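Local coordinates for putative iron-regulated protein A (Parabacteroides distasonis ATCC 8503, PDB 4ECG) that is of uncertain function but binds calcium and belongs to the imelysin-like family of iron-regulated proteins and putative metallopeptidases, at residues R82-P87 / R146-A151; A240-E245 / V293-A298; A249-P254 / T360-C365; L274-W279 / D286-N291; N342-P347 / L352-H357. One frame throughout, in Å; residues are numbered along the deposited sequence.

In the fold
Contacts 1, 2 and 4 lie in the interior of this mostly helical chain, contact 3 is partly buried, and contact 5 is on the surface. Helix 239-259 serves contacts 2 and 3, helix 284-300 contacts 2 and 4, and helix 355-377 contacts 3 and 5. Polar chemistry gathers where contacts 1 and 4 meet: an arginine, a histidine and carboxylates link them close to bound calcium. Contact 2 is greasy, isoleucine on isoleucine, and contact 3 is held mainly by methyl groups, with a calcium on the outer side of one helix. Contact 5, nested inside the loop closed by contact 3, relies instead on a carboxylate shared by a histidine and a backbone N-H.

Contact 1: residues R82-P87 / R146-A151; sequences RAVRVP and RGFHTA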
# COMPACT_ATOMS: atom_id res chain seq x y z
N ARG A 82 -2.67 -13.22 1.42
CA ARG A 82 -3.74 -12.20 1.32
C ARG A 82 -3.98 -11.39 2.60
O ARG A 82 -4.23 -10.19 2.55
CB ARG A 82 -5.08 -12.81 0.91
CG ARG A 82 -5.10 -13.45 -0.47
CD ARG A 82 -6.53 -13.87 -0.80
NE ARG A 82 -6.63 -14.82 -1.93
CZ ARG A 82 -6.59 -14.50 -3.24
NH1 ARG A 82 -6.38 -13.25 -3.63
NH2 ARG A 82 -6.75 -15.43 -4.17
N ALA A 83 -3.95 -12.07 3.73
CA ALA A 83 -4.24 -11.45 5.02
C ALA A 83 -3.12 -10.48 5.45
O ALA A 83 -3.40 -9.43 5.97
CB ALA A 83 -4.51 -12.51 6.09
N VAL A 84 -1.84 -10.81 5.22
CA VAL A 84 -0.75 -9.86 5.52
C VAL A 84 -0.79 -8.69 4.56
O VAL A 84 -0.37 -7.58 4.89
CB VAL A 84 0.68 -10.52 5.62
CG1 VAL A 84 1.26 -10.95 4.29
CG2 VAL A 84 1.61 -9.55 6.28
N ARG A 85 -1.31 -8.93 3.37
CA ARG A 85 -1.39 -7.88 2.40
C ARG A 85 -2.42 -6.79 2.72
O ARG A 85 -2.29 -5.69 2.23
CB ARG A 85 -1.65 -8.46 1.01
CG ARG A 85 -1.40 -7.43 -0.07
CD ARG A 85 -1.11 -8.04 -1.41
NE ARG A 85 -0.90 -6.99 -2.40
CZ ARG A 85 0.27 -6.42 -2.68
NH1 ARG A 85 1.39 -6.78 -2.09
NH2 ARG A 85 0.31 -5.48 -3.58
N VAL A 86 -3.44 -7.11 3.53
CA VAL A 86 -4.46 -6.11 3.91
C VAL A 86 -3.77 -4.96 4.61
O VAL A 86 -3.82 -3.84 4.12
CB VAL A 86 -5.66 -6.71 4.66
CG1 VAL A 86 -6.63 -5.61 5.15
CG2 VAL A 86 -6.41 -7.73 3.77
N PRO A 87 -3.04 -5.22 5.69
CA PRO A 87 -2.48 -4.07 6.42
C PRO A 87 -1.38 -3.36 5.68
O PRO A 87 -1.21 -2.15 5.83
CB PRO A 87 -1.99 -4.66 7.75
CG PRO A 87 -1.88 -6.10 7.50
CD PRO A 87 -2.94 -6.44 6.47
N ARG A 146 12.26 -10.50 -5.77
CA ARG A 146 11.73 -10.90 -4.51
C ARG A 146 10.39 -10.20 -4.15
O ARG A 146 9.68 -9.78 -5.02
CB ARG A 146 12.83 -10.76 -3.44
CG ARG A 146 13.23 -9.35 -3.15
CD ARG A 146 13.99 -9.22 -1.85
NE ARG A 146 14.35 -7.82 -1.57
CZ ARG A 146 15.55 -7.25 -1.67
NH1 ARG A 146 16.61 -7.94 -2.06
NH2 ARG A 146 15.70 -5.96 -1.35
N GLY A 147 10.00 -10.17 -2.88
CA GLY A 147 8.85 -9.39 -2.43
C GLY A 147 7.54 -10.15 -2.60
O GLY A 147 7.57 -11.32 -3.04
N PHE A 148 6.44 -9.47 -2.24
CA PHE A 148 5.07 -10.04 -2.27
C PHE A 148 4.73 -10.73 -3.60
O PHE A 148 4.11 -11.78 -3.64
CB PHE A 148 4.03 -8.96 -2.10
CG PHE A 148 3.65 -8.66 -0.69
CD1 PHE A 148 2.64 -9.35 -0.08
CD2 PHE A 148 4.22 -7.59 -0.02
CE1 PHE A 148 2.24 -9.04 1.18
CE2 PHE A 148 3.82 -7.27 1.24
CZ PHE A 148 2.83 -8.01 1.85
N HIS A 149 5.17 -10.14 -4.69
CA HIS A 149 4.74 -10.64 -5.99
C HIS A 149 5.52 -11.82 -6.48
O HIS A 149 5.02 -12.60 -7.29
CB HIS A 149 4.67 -9.51 -7.01
CG HIS A 149 3.69 -8.42 -6.62
ND1 HIS A 149 2.37 -8.65 -6.46
CD2 HIS A 149 3.89 -7.10 -6.28
CE1 HIS A 149 1.77 -7.54 -6.07
NE2 HIS A 149 2.70 -6.57 -5.97
N THR A 150 6.74 -12.02 -5.98
CA THR A 150 7.50 -13.20 -6.37
C THR A 150 6.86 -14.40 -5.62
O THR A 150 6.64 -15.44 -6.22
CB THR A 150 9.02 -13.06 -6.11
OG1 THR A 150 9.55 -12.00 -6.89
CG2 THR A 150 9.77 -14.35 -6.46
N ALA A 151 6.60 -14.25 -4.33
CA ALA A 151 5.88 -15.25 -3.52
C ALA A 151 4.50 -15.56 -4.20
O ALA A 151 4.17 -16.70 -4.43
CB ALA A 151 5.71 -14.74 -2.07
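Arg85 sets off with CG anti to the backbone N (chi1 -166°) and runs on extended to NE, which carries its guanidinium off helix 71-89 and onto Phe148 and His149. Arg85 NH1 does the touching on Phe148: it sits 3.3 Å from Phe148 CG, over one face of the ring and offset toward the rim. The guanidinium meets that face with its edge, the two planes standing 75° apart. Arg85 CZ lies 4.8 Å from the centroid of the Phe148 ring and only 22° off its normal, a cation-pi contact. His149 takes a different side of the same group, its CE1 lying over a guanidinium face, 3.5 Å from Arg85 NH2. One residue earlier, Val84 CG1 rests 3.8 Å from Phe148 CE1 and extends the apolar cover of the ring. Arg85 NH1 also forms a salt bridge with Asp109, a calcium ligand, so the charge that lies over Phe148 is tied to the metal site. His149 ND1 is bonded to Glu152. Gly147, His149 and Glu152 match the GxHxxE signature of imelysin-like proteins, in the first turns of helix 147-155, whose local axis runs nearly antiparallel to that of 82-87, beside bound calcium.

Contact 2: residues A240-E245 / V293-A298; sequences AGISNE and VSIKNA
Ser243 OG is hydrogen-bonded to Thr369 OG1 of helix 355-377 and also lies 3.1 Å from Ala240 O, one turn back in its own helix. The hydroxyl stands between the backbone N and the carbonyl carbon (chi1 62°), and the bond to Thr369 serves it without helix 284-300. What Ser243 offers to that helix is carbon: its CB lies 3.8 Å from Ile295 CD1. Ile242 provides the closer touch, its branch methyl CG2 coming 3.6 Å from Ile295 CG1 and 3.8 Å from Ile295 CD1. The CG1-CD1 arm of Ile295 therefore lies against two consecutive residues of 240-245, both its carbons touching Ile242 CG2 and CD1 also touching Ser243 CB. This is possible because Ile242 puts CG1 anti to the backbone N (chi1 -167°): CG2 faces Ile295 while CG1 rests against Asn291, earlier on the same helix 284-300. The fit is small, 122 Å² over both sides, and made of carbon contacts alone between the two segments. The same Ile242 also touches Glu92, a calcium ligand, so the greasy contact borders the metal region. Helix 355-377 covers the junction from a further side, with Leu368 against both Ser243 and Ile295, while Met239, just ahead of the first segment on helix 239-259, packs on Ile295 and Ala298 of helix 284-300.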
# COMPACT_ATOMS: atom_id res chain seq x y z
N ALA A 240 -2.29 12.16 -0.42
CA ALA A 240 -2.52 12.54 -1.82
C ALA A 240 -1.68 11.72 -2.78
O ALA A 240 -2.04 11.52 -3.92
CB ALA A 240 -2.32 14.04 -2.03
N GLY A 241 -0.56 11.20 -2.31
CA GLY A 241 0.28 10.35 -3.17
C GLY A 241 -0.48 9.12 -3.58
O GLY A 241 -0.49 8.74 -4.78
N ILE A 242 -1.09 8.47 -2.58
CA ILE A 242 -1.76 7.18 -2.84
C ILE A 242 -3.09 7.33 -3.61
O ILE A 242 -3.33 6.54 -4.56
CB ILE A 242 -1.92 6.31 -1.58
CG1 ILE A 242 -2.32 4.88 -1.98
CG2 ILE A 242 -2.94 6.89 -0.62
CD1 ILE A 242 -1.33 4.14 -2.88
N SER A 243 -3.90 8.37 -3.29
CA SER A 243 -5.07 8.66 -4.14
C SER A 243 -4.68 8.84 -5.60
O SER A 243 -5.32 8.30 -6.52
CB SER A 243 -5.86 9.88 -3.66
OG SER A 243 -5.10 11.06 -3.69
N ASN A 244 -3.63 9.61 -5.82
CA ASN A 244 -3.20 9.88 -7.18
C ASN A 244 -2.63 8.65 -7.87
O ASN A 244 -2.80 8.48 -9.07
CB ASN A 244 -2.20 11.00 -7.14
CG ASN A 244 -1.72 11.36 -8.50
OD1 ASN A 244 -2.48 11.83 -9.31
ND2 ASN A 244 -0.44 11.11 -8.77
N GLU A 245 -1.91 7.82 -7.12
CA GLU A 245 -1.28 6.61 -7.66
C GLU A 245 -2.31 5.54 -8.01
O GLU A 245 -2.22 4.90 -9.07
CB GLU A 245 -0.25 6.09 -6.64
CG GLU A 245 0.34 4.68 -6.86
CD GLU A 245 1.52 4.61 -7.84
OE1 GLU A 245 1.84 5.66 -8.48
OE2 GLU A 245 2.14 3.48 -7.94
N VAL A 293 -8.69 2.83 1.87
CA VAL A 293 -9.00 2.65 3.31
C VAL A 293 -7.85 3.28 4.12
O VAL A 293 -8.08 3.89 5.13
CB VAL A 293 -9.35 1.18 3.72
CG1 VAL A 293 -9.56 1.02 5.22
CG2 VAL A 293 -10.65 0.75 3.11
N SER A 294 -6.63 3.17 3.66
CA SER A 294 -5.51 3.83 4.31
C SER A 294 -5.74 5.33 4.47
O SER A 294 -5.45 5.88 5.54
CB SER A 294 -4.21 3.60 3.52
OG SER A 294 -3.09 4.00 4.26
N ILE A 295 -6.28 5.98 3.43
CA ILE A 295 -6.58 7.43 3.52
C ILE A 295 -7.66 7.71 4.59
O ILE A 295 -7.59 8.66 5.37
CB ILE A 295 -7.08 8.00 2.16
CG1 ILE A 295 -6.00 7.89 1.07
CG2 ILE A 295 -7.51 9.43 2.32
CD1 ILE A 295 -6.47 8.30 -0.31
N LYS A 296 -8.67 6.85 4.56
CA LYS A 296 -9.85 6.96 5.37
C LYS A 296 -9.50 6.84 6.83
O LYS A 296 -9.93 7.63 7.64
CB LYS A 296 -10.87 5.89 4.96
CG LYS A 296 -12.24 6.07 5.59
CD LYS A 296 -13.26 5.07 5.05
CE LYS A 296 -14.61 5.22 5.70
NZ LYS A 296 -15.55 4.13 5.31
N ASN A 297 -8.69 5.85 7.14
CA ASN A 297 -8.17 5.65 8.49
C ASN A 297 -7.41 6.84 8.95
O ASN A 297 -7.57 7.26 10.10
CB ASN A 297 -7.22 4.43 8.50
CG ASN A 297 -7.95 3.10 8.34
OD1 ASN A 297 -9.22 3.01 8.38
ND2 ASN A 297 -7.15 2.04 8.17
N ALA A 298 -6.55 7.36 8.06
CA ALA A 298 -5.72 8.53 8.34
C ALA A 298 -6.57 9.76 8.66
O ALA A 298 -6.21 10.52 9.56
CB ALA A 298 -4.80 8.88 7.15

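Contact 3: residues A249-P254 / T360-C365; sequences AKITDP and TATEAC. With CA (calcium ion), chain H.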
# COMPACT_ATOMS: atom_id res chain seq x y z
N ALA A 249 -2.00 5.59 -11.90
CA ALA A 249 -1.07 4.50 -12.21
C ALA A 249 -1.70 3.12 -12.15
O ALA A 249 -1.66 2.40 -13.13
CB ALA A 249 0.15 4.54 -11.28
N LYS A 250 -2.23 2.72 -11.00
CA LYS A 250 -2.57 1.31 -10.80
C LYS A 250 -3.78 0.91 -11.67
O LYS A 250 -3.82 -0.22 -12.18
CB LYS A 250 -2.86 1.00 -9.33
CG LYS A 250 -1.78 1.36 -8.34
CD LYS A 250 -2.06 0.78 -6.96
CE LYS A 250 -0.90 1.04 -5.99
NZ LYS A 250 -1.17 0.27 -4.72
N ILE A 251 -4.74 1.82 -11.80
CA ILE A 251 -5.93 1.57 -12.59
C ILE A 251 -5.69 2.02 -14.04
O ILE A 251 -5.89 1.23 -14.98
CB ILE A 251 -7.21 2.21 -11.98
CG1 ILE A 251 -7.63 1.49 -10.69
CG2 ILE A 251 -8.38 2.09 -12.96
CD1 ILE A 251 -8.60 2.25 -9.79
N THR A 252 -5.20 3.24 -14.23
CA THR A 252 -5.15 3.86 -15.57
C THR A 252 -4.15 3.14 -16.46
O THR A 252 -4.48 2.84 -17.61
CB THR A 252 -4.96 5.41 -15.54
OG1 THR A 252 -6.10 5.99 -14.88
CG2 THR A 252 -4.86 6.03 -16.94
N ASP A 253 -2.99 2.78 -15.93
CA ASP A 253 -1.88 2.34 -16.78
C ASP A 253 -2.13 0.97 -17.45
O ASP A 253 -1.78 0.80 -18.64
CB ASP A 253 -0.48 2.37 -16.07
CG ASP A 253 0.09 3.82 -15.82
OD1 ASP A 253 -0.47 4.83 -16.36
OD2 ASP A 253 1.14 3.93 -15.08
N PRO A 254 -2.68 0.00 -16.70
CA PRO A 254 -3.09 -1.27 -17.34
C PRO A 254 -4.24 -1.12 -18.38
O PRO A 254 -4.26 -1.79 -19.40
CB PRO A 254 -3.51 -2.14 -16.14
CG PRO A 254 -2.73 -1.60 -14.98
CD PRO A 254 -2.68 -0.11 -15.23
N THR A 360 -15.51 6.11 -13.58
CA THR A 360 -16.05 6.66 -12.31
C THR A 360 -14.97 6.51 -11.22
O THR A 360 -14.77 7.39 -10.37
CB THR A 360 -17.34 5.90 -11.92
OG1 THR A 360 -18.25 5.98 -13.03
CG2 THR A 360 -18.03 6.43 -10.63
N ALA A 361 -14.25 5.39 -11.28
CA ALA A 361 -13.25 5.07 -10.27
C ALA A 361 -12.06 6.01 -10.43
O ALA A 361 -11.64 6.65 -9.49
CB ALA A 361 -12.83 3.60 -10.40
N THR A 362 -11.54 6.14 -11.65
CA THR A 362 -10.36 7.04 -11.85
C THR A 362 -10.72 8.52 -11.68
O THR A 362 -9.94 9.27 -11.12
CB THR A 362 -9.67 6.80 -13.19
OG1 THR A 362 -10.56 7.13 -14.25
CG2 THR A 362 -9.25 5.31 -13.33
N GLU A 363 -11.91 8.95 -12.09
CA GLU A 363 -12.37 10.31 -11.74
C GLU A 363 -12.56 10.53 -10.25
O GLU A 363 -12.38 11.63 -9.76
CB GLU A 363 -13.67 10.67 -12.43
CG GLU A 363 -13.54 10.82 -13.94
CD GLU A 363 -14.87 10.59 -14.66
OE1 GLU A 363 -15.94 10.93 -14.07
OE2 GLU A 363 -14.84 10.05 -15.80
N ALA A 364 -12.93 9.49 -9.51
CA ALA A 364 -13.13 9.67 -8.09
C ALA A 364 -11.77 9.80 -7.37
O ALA A 364 -11.64 10.59 -6.40
CB ALA A 364 -13.96 8.55 -7.51
N CYS A 365 -10.76 9.03 -7.81
CA CYS A 365 -9.40 9.19 -7.25
C CYS A 365 -8.83 10.56 -7.60
O CYS A 365 -8.16 11.18 -6.79
CB CYS A 365 -8.42 8.13 -7.72
SG CYS A 365 -8.83 6.42 -7.28
CA CA H . -0.44 7.29 -15.59
O HOH W 1 -0.48 9.71 -15.16
O HOH W 2 1.49 7.49 -13.64
O HOH W 3 1.80 7.14 -16.66
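This is an apolar helix-helix contact in the imelysin-like helical fold, where helix 239-259 packs on helix 355-377 through Ile251, Thr252, Ala361 and Thr362. The two local axes run roughly antiparallel, 138° between their directions, and come no nearer than 10.2 Å, so side chains make the contact. The central touch is methyl on methyl: Ile251 CG2 to Thr362 CG2 at 3.4 Å, tighter than an ordinary van der Waals contact. Thr362 can present carbon because its OG1 stands between the backbone N and the carbonyl carbon (chi1 64°) and makes a weak bond to Asn359 O of its own helix. The same methyl receives a second neighbour, Thr252 OG1 at 3.6 Å, whose hydroxyl is bonded to Gly247 O in the preceding turn. Thr252 and Thr362 meet at about a right angle, oxygen against methyl. Further along, Ile251 CD1 reaches to 4.5 Å from Ala361 CB, a looser touch. Ile251 itself is backed by Phe348 and Tyr288, and Ala361 by Ala340 and Ile344. The backbone that carries Ile251 is irregular, with a wider pi-type turn at 249-251 and a kink at Pro254. Next to Thr252 in the chain, Asp253, exposed on the outer side of the helix, binds a calcium ion together with Ser248 O and three waters. Asp253 uses one oxygen alone for this: OD1 lies 2.6 Å from the calcium ion, whereas Asp253 OD2 stays 3.7 Å from it.

Contact 4: residues L274-W279 / D286-N291; sequences LAVESW and DDYKNN
Ser278 OG donates a hydrogen bond of 2.8 Å to Asp287 OD2, meeting that oxygen nearly along its C-O axis. Beside it a water joins the segments a second time, accepting from Glu277 N at 3.0 Å and hydrogen-bonding to Tyr288 OH at 2.7 Å. The phenol end of Tyr288 also lies 4.0 Å from Val276 CG1, the valine and tyrosine side chains crossing at about a right angle. Behind these touches stands a type II beta turn from Val276 to Trp279, closed by Trp279 N to Val276 O. Ser278 occupies its third position with positive phi (74°), and this turn presents the hydroxyl to helix 284-300. On the other side Asp287 is fixed through its second oxygen, OD1, which forms a salt bridge with Arg85 NE and accepts from Asn283 ND2. With an alanine in place of Asp287, Ser278 OG is likely to lose its acceptor and Arg85 NE its charge mate, the guanidinium then being held mainly through Asp109. Glu277 OE2 is hydrogen-bonded to His149 NE2; Glu277, a calcium ligand in this protein though not bonded to the metal here, has its side chain about 3 Å, nearest atoms, from a bound calcium ion. Glu277 OE2 is 5.4 Å from Asp287 OD2, so two acidic side chains are brought close in a buried place, an arrangement that the nearby cations, Arg85 and calcium, are likely to make tolerable.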
# COMPACT_ATOMS: atom_id res chain seq x y z
N LEU A 274 -0.69 -8.09 -18.18
CA LEU A 274 0.64 -8.11 -17.54
C LEU A 274 0.92 -6.90 -16.67
O LEU A 274 1.66 -7.02 -15.72
CB LEU A 274 1.82 -8.34 -18.54
CG LEU A 274 1.92 -9.71 -19.28
CD1 LEU A 274 2.97 -9.70 -20.37
CD2 LEU A 274 2.18 -10.87 -18.34
N ALA A 275 0.33 -5.73 -16.97
CA ALA A 275 0.58 -4.54 -16.13
C ALA A 275 -0.25 -4.53 -14.84
O ALA A 275 0.00 -3.71 -13.98
CB ALA A 275 0.37 -3.23 -16.90
N VAL A 276 -1.23 -5.42 -14.70
CA VAL A 276 -2.11 -5.41 -13.49
C VAL A 276 -1.41 -5.99 -12.28
O VAL A 276 -1.17 -7.18 -12.22
CB VAL A 276 -3.45 -6.20 -13.70
CG1 VAL A 276 -4.28 -6.28 -12.39
CG2 VAL A 276 -4.23 -5.62 -14.87
N GLU A 277 -1.05 -5.16 -11.31
CA GLU A 277 -0.48 -5.64 -10.08
C GLU A 277 -1.44 -6.59 -9.31
O GLU A 277 -2.56 -6.22 -9.05
CB GLU A 277 -0.11 -4.43 -9.20
CG GLU A 277 0.85 -4.77 -8.07
CD GLU A 277 1.44 -3.55 -7.34
OE1 GLU A 277 1.39 -2.42 -7.88
OE2 GLU A 277 1.98 -3.74 -6.20
N SER A 278 -0.95 -7.78 -8.93
CA SER A 278 -1.70 -8.83 -8.19
C SER A 278 -2.70 -9.55 -9.09
O SER A 278 -3.62 -10.16 -8.62
CB SER A 278 -2.43 -8.29 -6.97
OG SER A 278 -1.52 -7.73 -6.07
N TRP A 279 -2.48 -9.56 -10.38
CA TRP A 279 -3.22 -10.48 -11.20
C TRP A 279 -2.94 -11.93 -10.97
O TRP A 279 -3.79 -12.78 -11.29
CB TRP A 279 -3.05 -10.11 -12.68
CG TRP A 279 -1.86 -10.65 -13.41
CD1 TRP A 279 -0.64 -10.03 -13.63
CD2 TRP A 279 -1.77 -11.91 -14.15
NE1 TRP A 279 0.19 -10.81 -14.38
CE2 TRP A 279 -0.44 -11.93 -14.77
CE3 TRP A 279 -2.62 -12.98 -14.35
CZ2 TRP A 279 -0.01 -12.97 -15.55
CZ3 TRP A 279 -2.18 -14.03 -15.14
CH2 TRP A 279 -0.88 -14.02 -15.72
N ASP A 286 -9.02 -5.63 -4.24
CA ASP A 286 -8.86 -5.54 -2.76
C ASP A 286 -7.69 -4.59 -2.42
O ASP A 286 -7.79 -3.73 -1.53
CB ASP A 286 -8.59 -6.91 -2.08
CG ASP A 286 -9.83 -7.77 -1.94
OD1 ASP A 286 -10.89 -7.25 -1.52
OD2 ASP A 286 -9.73 -8.98 -2.21
N ASP A 287 -6.58 -4.71 -3.15
CA ASP A 287 -5.44 -3.80 -2.92
C ASP A 287 -5.88 -2.36 -3.08
O ASP A 287 -5.67 -1.54 -2.19
CB ASP A 287 -4.30 -4.07 -3.88
CG ASP A 287 -3.59 -5.44 -3.65
OD1 ASP A 287 -3.84 -6.14 -2.64
OD2 ASP A 287 -2.76 -5.80 -4.52
N TYR A 288 -6.54 -2.05 -4.19
CA TYR A 288 -6.83 -0.66 -4.48
C TYR A 288 -7.79 -0.05 -3.46
O TYR A 288 -7.58 1.06 -2.99
CB TYR A 288 -7.36 -0.43 -5.89
CG TYR A 288 -6.60 -1.10 -7.04
CD1 TYR A 288 -5.25 -1.33 -7.00
CD2 TYR A 288 -7.28 -1.48 -8.18
CE1 TYR A 288 -4.57 -1.93 -8.06
CE2 TYR A 288 -6.62 -2.07 -9.25
CZ TYR A 288 -5.27 -2.32 -9.17
OH TYR A 288 -4.67 -2.97 -10.21
N LYS A 289 -8.85 -0.79 -3.13
CA LYS A 289 -9.74 -0.45 -2.05
C LYS A 289 -8.96 -0.26 -0.75
O LYS A 289 -9.22 0.71 -0.00
CB LYS A 289 -10.84 -1.55 -1.85
CG LYS A 289 -11.73 -1.38 -0.63
CD LYS A 289 -12.26 -2.71 -0.08
CE LYS A 289 -11.27 -3.35 0.87
NZ LYS A 289 -11.67 -4.72 1.24
N ASN A 290 -8.02 -1.17 -0.46
CA ASN A 290 -7.31 -1.04 0.82
C ASN A 290 -6.42 0.22 0.84
O ASN A 290 -6.33 0.88 1.88
CB ASN A 290 -6.55 -2.31 1.19
CG ASN A 290 -7.47 -3.38 1.77
OD1 ASN A 290 -8.34 -3.08 2.63
ND2 ASN A 290 -7.24 -4.65 1.38
N ASN A 291 -5.80 0.54 -0.29
CA ASN A 291 -5.10 1.80 -0.41
C ASN A 291 -5.96 3.05 -0.09
O ASN A 291 -5.47 4.05 0.46
CB ASN A 291 -4.59 1.99 -1.82
CG ASN A 291 -3.54 0.99 -2.25
OD1 ASN A 291 -3.42 0.71 -3.45
ND2 ASN A 291 -2.78 0.44 -1.29
O HOH W 4 -2.14 -2.39 -11.08

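Contact 5: residues N342-P347 / L352-H357; sequences NAIGYP and LGDTEH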
# COMPACT_ATOMS: atom_id res chain seq x y z
N ASN A 342 -14.92 -0.68 -5.71
CA ASN A 342 -15.67 -1.93 -5.48
C ASN A 342 -16.67 -2.30 -6.61
O ASN A 342 -16.99 -3.46 -6.77
CB ASN A 342 -16.45 -1.89 -4.15
CG ASN A 342 -15.57 -1.94 -2.90
OD1 ASN A 342 -14.42 -2.32 -2.96
ND2 ASN A 342 -16.13 -1.51 -1.77
N ALA A 343 -17.15 -1.33 -7.36
CA ALA A 343 -18.12 -1.58 -8.42
C ALA A 343 -17.43 -2.09 -9.69
O ALA A 343 -18.12 -2.63 -10.59
CB ALA A 343 -18.96 -0.31 -8.72
N ILE A 344 -16.12 -1.91 -9.81
CA ILE A 344 -15.36 -2.47 -10.97
C ILE A 344 -15.49 -3.98 -10.98
O ILE A 344 -15.44 -4.64 -9.92
CB ILE A 344 -13.85 -2.09 -11.05
CG1 ILE A 344 -13.70 -0.56 -11.19
CG2 ILE A 344 -13.18 -2.78 -12.24
CD1 ILE A 344 -12.36 0.00 -10.83
N GLY A 345 -15.64 -4.52 -12.18
CA GLY A 345 -15.83 -5.94 -12.36
C GLY A 345 -14.65 -6.75 -11.89
O GLY A 345 -13.53 -6.46 -12.20
N TYR A 346 -14.93 -7.83 -11.17
CA TYR A 346 -13.93 -8.69 -10.56
C TYR A 346 -13.75 -9.95 -11.35
O TYR A 346 -14.74 -10.55 -11.81
CB TYR A 346 -14.37 -9.07 -9.14
CG TYR A 346 -13.52 -10.15 -8.49
CD1 TYR A 346 -12.39 -9.83 -7.76
CD2 TYR A 346 -13.85 -11.51 -8.62
CE1 TYR A 346 -11.63 -10.83 -7.15
CE2 TYR A 346 -13.09 -12.50 -8.03
CZ TYR A 346 -11.99 -12.15 -7.30
OH TYR A 346 -11.26 -13.11 -6.70
N PRO A 347 -12.51 -10.40 -11.50
CA PRO A 347 -11.29 -9.74 -11.07
C PRO A 347 -10.95 -8.66 -12.10
O PRO A 347 -11.40 -8.76 -13.23
CB PRO A 347 -10.28 -10.86 -11.14
CG PRO A 347 -10.71 -11.65 -12.35
CD PRO A 347 -12.22 -11.58 -12.33
N LEU A 352 -10.69 -5.26 -17.72
CA LEU A 352 -9.99 -4.03 -18.09
C LEU A 352 -10.81 -3.24 -19.12
O LEU A 352 -10.64 -2.05 -19.24
CB LEU A 352 -8.58 -4.31 -18.61
CG LEU A 352 -7.65 -4.93 -17.56
CD1 LEU A 352 -6.44 -5.51 -18.26
CD2 LEU A 352 -7.26 -3.99 -16.41
N GLY A 353 -11.74 -3.89 -19.79
CA GLY A 353 -12.69 -3.20 -20.65
C GLY A 353 -14.01 -2.80 -20.01
O GLY A 353 -14.97 -2.55 -20.73
N ASP A 354 -14.07 -2.75 -18.67
CA ASP A 354 -15.29 -2.35 -17.95
C ASP A 354 -15.40 -0.82 -17.82
O ASP A 354 -15.43 -0.30 -16.73
CB ASP A 354 -15.31 -3.03 -16.56
CG ASP A 354 -16.65 -2.87 -15.84
OD1 ASP A 354 -17.65 -2.62 -16.52
OD2 ASP A 354 -16.72 -2.97 -14.59
N THR A 355 -15.49 -0.13 -18.95
CA THR A 355 -15.12 1.31 -19.08
C THR A 355 -15.81 2.27 -18.14
O THR A 355 -15.13 3.08 -17.50
CB THR A 355 -15.30 1.81 -20.55
OG1 THR A 355 -14.60 0.91 -21.41
CG2 THR A 355 -14.74 3.25 -20.78
N GLU A 356 -17.13 2.19 -18.09
CA GLU A 356 -17.90 3.12 -17.29
C GLU A 356 -17.49 3.06 -15.82
O GLU A 356 -17.12 4.08 -15.26
CB GLU A 356 -19.41 2.90 -17.46
CG GLU A 356 -19.99 3.50 -18.72
CD GLU A 356 -21.41 2.98 -18.98
OE1 GLU A 356 -21.54 1.87 -19.59
OE2 GLU A 356 -22.39 3.66 -18.56
N HIS A 357 -17.51 1.87 -15.22
CA HIS A 357 -17.07 1.71 -13.83
C HIS A 357 -15.64 2.16 -13.60
O HIS A 357 -15.35 2.78 -12.56
CB HIS A 357 -17.16 0.27 -13.39
CG HIS A 357 -18.57 -0.27 -13.30
ND1 HIS A 357 -18.87 -1.56 -13.59
CD2 HIS A 357 -19.76 0.34 -12.92
CE1 HIS A 357 -20.17 -1.75 -13.39
NE2 HIS A 357 -20.72 -0.58 -12.99
O HOH W 5 -18.96 -4.61 -12.66
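A histidine-carboxylate pair, Asp354 and His357, closes the surface loop that links helix 324-343 to helix 355-377, by gripping Gly345, just past the end of helix 324-343. Asp354 OD2 takes two bonds from protein donors, from opposite faces of its carboxylate plane. Gly345 N reaches it on the anti side at 3.1 Å (N-H...O 147°), whereas His357 ND1 comes on the syn side at 2.8 Å and straighter, 159°, with the oxygen in the plane of the imidazole. Asp354 holds the N-cap position of helix 355-377, yet its CG is anti to the backbone N (chi1 -170°), which directs the carboxylate to the loop, where it makes no capping bond. Replacing Asp354 with a leucine would probably leave Gly345 N and His357 ND1 without their shared acceptor and the imidazole freer to turn. One face of that ring is covered by Ala343 O, 3.3 Å above its plane and offset toward the rim. The same carbonyl accepts from a water at 3.0 Å, which also gives a weak bond to Asp354 OD2. Beside the polar group Ile344, buried against Leu285, adds an apolar touch, its CG1 4.2 Å from His357 CB.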